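Local coordinates for protein [2Fe-2S] ferredoxin (Aquifex aeolicus, PDB 1M2D) that carries a [2Fe-2S] cluster in a thioredoxin-like fold and transfers electrons in metabolic reactions, forming a homodimer in solution, at residues A[65-70]-A[87-92]. The protein carries 1 engineered substitution. Sequence-based numbering, arbitrary orientation.
Sequences VVVYPD and EKHLKG
His89 donates a hydrogen bond from NE2 to Asp70 OD2, with N to O at 2.8 Å. The bond is nearly straight, 173° at the hydrogen. OD2 lies at the ring edge, only 3° out of the imidazole plane. The carboxylate is turned differently: its plane stands 50° from the ring, and NE2 comes from above it. Val67 meets the same ring obliquely, its CB 3.8 Å from His89 CE1. Both methyls join in, CG1 reaching CE1 and NE2 and CG2 reaching CE1. Beside this, Leu90 CD2 packs against Val67 CG1 at 4.1 Å. Val67, His89 and Leu90 are buried; Asp70 is exposed.

CG of His89 stands opposite the backbone N, which carries the ring off the helix toward the strand. The second nitrogen, ND1, is hydrogen-bonded to Tyr74 OH. Both ring nitrogens therefore have partners, and this pair of bonds fixes the ring flip. With an alanine here, Asp70 and Tyr74 would probably lose the partner they share, and a gap would open beside Val67.

The contact is structural and lies away from the [2Fe-2S] cluster. Tyr68, next to Val67, stacks on Tyr68 of the second subunit, so the strand that receives the helix also contributes to the dimer interface. The contact fastens the C-terminal part of helix 82-91, where the chain makes a wider pi-type turn, to one face of the mixed sheet. Strand 65-68 sits between strands 4-9 and 72-74, antiparallel to both. Leu90 continues the packing onto Val6 of strand 4-9 and Leu44 of helix 42-45.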
loop_
_atom_site.group_PDB
_atom_site.type_symbol
_atom_site.label_atom_id
_atom_site.label_comp_id
_atom_site.label_asym_id
_atom_site.label_seq_id
_atom_site.Cartn_x
_atom_site.Cartn_y
_atom_site.Cartn_z
ATOM N N VAL A 65 5.785 -6.961 -4.515
ATOM C CA VAL A 65 4.538 -7.260 -3.832
ATOM C C VAL A 65 4.839 -7.304 -2.343
ATOM O O VAL A 65 5.767 -8.014 -1.958
ATOM C CB VAL A 65 3.934 -8.598 -4.321
ATOM C CG1 VAL A 65 2.696 -8.912 -3.515
ATOM C CG2 VAL A 65 3.691 -8.512 -5.809
ATOM N N VAL A 66 4.080 -6.587 -1.521
ATOM C CA VAL A 66 4.333 -6.551 -0.079
ATOM C C VAL A 66 3.093 -7.025 0.651
ATOM O O VAL A 66 1.985 -6.593 0.336
ATOM C CB VAL A 66 4.740 -5.128 0.352
ATOM C CG1 VAL A 66 5.088 -5.147 1.848
ATOM C CG2 VAL A 66 5.867 -4.627 -0.527
ATOM N N VAL A 67 3.279 -7.888 1.629
ATOM C CA VAL A 67 2.205 -8.433 2.414
ATOM C C VAL A 67 2.319 -7.946 3.852
ATOM O O VAL A 67 3.338 -8.223 4.516
ATOM C CB VAL A 67 2.151 -9.981 2.380
ATOM C CG1 VAL A 67 0.969 -10.506 3.150
ATOM C CG2 VAL A 67 2.137 -10.454 0.929
ATOM N N TYR A 68 1.292 -7.246 4.303
ATOM C CA TYR A 68 1.174 -6.779 5.677
ATOM C C TYR A 68 0.049 -7.470 6.380
ATOM O O TYR A 68 -0.878 -7.963 5.721
ATOM C CB TYR A 68 1.038 -5.234 5.706
ATOM C CG TYR A 68 2.349 -4.509 5.456
ATOM C CD1 TYR A 68 2.517 -3.691 4.367
ATOM C CD2 TYR A 68 3.418 -4.647 6.324
ATOM C CE1 TYR A 68 3.706 -3.018 4.134
ATOM C CE2 TYR A 68 4.606 -3.996 6.104
ATOM C CZ TYR A 68 4.736 -3.194 5.012
ATOM O OH TYR A 68 5.934 -2.649 4.880
ATOM N N PRO A 69 0.043 -7.494 7.713
ATOM C CA PRO A 69 1.059 -6.943 8.588
ATOM C C PRO A 69 2.353 -7.753 8.695
ATOM O O PRO A 69 3.278 -7.291 9.373
ATOM C CB PRO A 69 0.348 -6.888 9.934
ATOM C CG PRO A 69 -0.571 -8.038 9.888
ATOM C CD PRO A 69 -1.091 -8.063 8.475
ATOM N N ASP A 70 2.444 -8.896 8.002
ATOM C CA ASP A 70 3.646 -9.713 8.076
ATOM C C ASP A 70 4.924 -8.977 7.769
ATOM O O ASP A 70 5.994 -9.278 8.344
ATOM C CB ASP A 70 3.541 -10.880 7.028
ATOM C CG ASP A 70 2.280 -11.707 7.116
ATOM O OD1 ASP A 70 1.210 -11.297 7.571
ATOM O OD2 ASP A 70 2.330 -12.880 6.646
ATOM N N GLU A 87 -1.818 -19.734 -2.034
ATOM C CA GLU A 87 -1.966 -20.996 -1.328
ATOM C C GLU A 87 -1.091 -21.078 -0.115
ATOM O O GLU A 87 -1.543 -21.360 1.035
ATOM C CB GLU A 87 -1.641 -22.134 -2.305
ATOM C CG GLU A 87 -2.538 -22.217 -3.520
ATOM C CD GLU A 87 -4.012 -22.368 -3.251
ATOM O OE1 GLU A 87 -4.371 -23.333 -2.528
ATOM O OE2 GLU A 87 -4.885 -21.582 -3.645
ATOM N N LYS A 88 0.188 -20.859 -0.310
ATOM C CA LYS A 88 1.162 -21.126 0.733
ATOM C C LYS A 88 1.164 -20.042 1.792
ATOM O O LYS A 88 1.261 -20.312 2.996
ATOM C CB LYS A 88 2.566 -21.312 0.149
ATOM C CG LYS A 88 2.752 -22.525 -0.768
ATOM C CD LYS A 88 2.465 -23.843 -0.010
ATOM C CE LYS A 88 2.885 -25.040 -0.830
ATOM N NZ LYS A 88 2.107 -26.240 -0.445
ATOM N N HIS A 89 1.098 -18.772 1.371
ATOM C CA HIS A 89 1.217 -17.632 2.271
ATOM C C HIS A 89 -0.151 -17.087 2.674
ATOM O O HIS A 89 -0.443 -17.054 3.899
ATOM C CB HIS A 89 2.135 -16.579 1.618
ATOM C CG HIS A 89 2.451 -15.446 2.535
ATOM N ND1 HIS A 89 3.221 -14.395 2.073
ATOM C CD2 HIS A 89 2.177 -15.188 3.817
ATOM C CE1 HIS A 89 3.364 -13.558 3.091
ATOM N NE2 HIS A 89 2.710 -14.013 4.157
ATOM N N LEU A 90 -0.957 -16.644 1.738
ATOM C CA LEU A 90 -2.181 -15.926 2.173
ATOM C C LEU A 90 -3.122 -16.882 2.865
ATOM O O LEU A 90 -3.775 -16.445 3.815
ATOM C CB LEU A 90 -2.837 -15.223 0.984
ATOM C CG LEU A 90 -1.920 -14.261 0.258
ATOM C CD1 LEU A 90 -2.724 -13.544 -0.833
ATOM C CD2 LEU A 90 -1.254 -13.267 1.153
ATOM N N LYS A 91 -3.194 -18.146 2.430
ATOM C CA LYS A 91 -4.052 -19.104 3.102
ATOM C C LYS A 91 -3.247 -19.912 4.129
ATOM O O LYS A 91 -3.736 -20.104 5.211
ATOM C CB LYS A 91 -4.667 -20.074 2.106
ATOM C CG LYS A 91 -5.721 -19.380 1.250
ATOM C CD LYS A 91 -6.158 -20.415 0.254
ATOM C CE LYS A 91 -7.431 -19.917 -0.365
ATOM N NZ LYS A 91 -7.952 -21.108 -1.129
ATOM N N GLY A 92 -2.054 -20.382 3.786
ATOM C CA GLY A 92 -1.263 -21.283 4.602
ATOM C C GLY A 92 -0.411 -20.635 5.666
ATOM O O GLY A 92 0.097 -21.345 6.544
#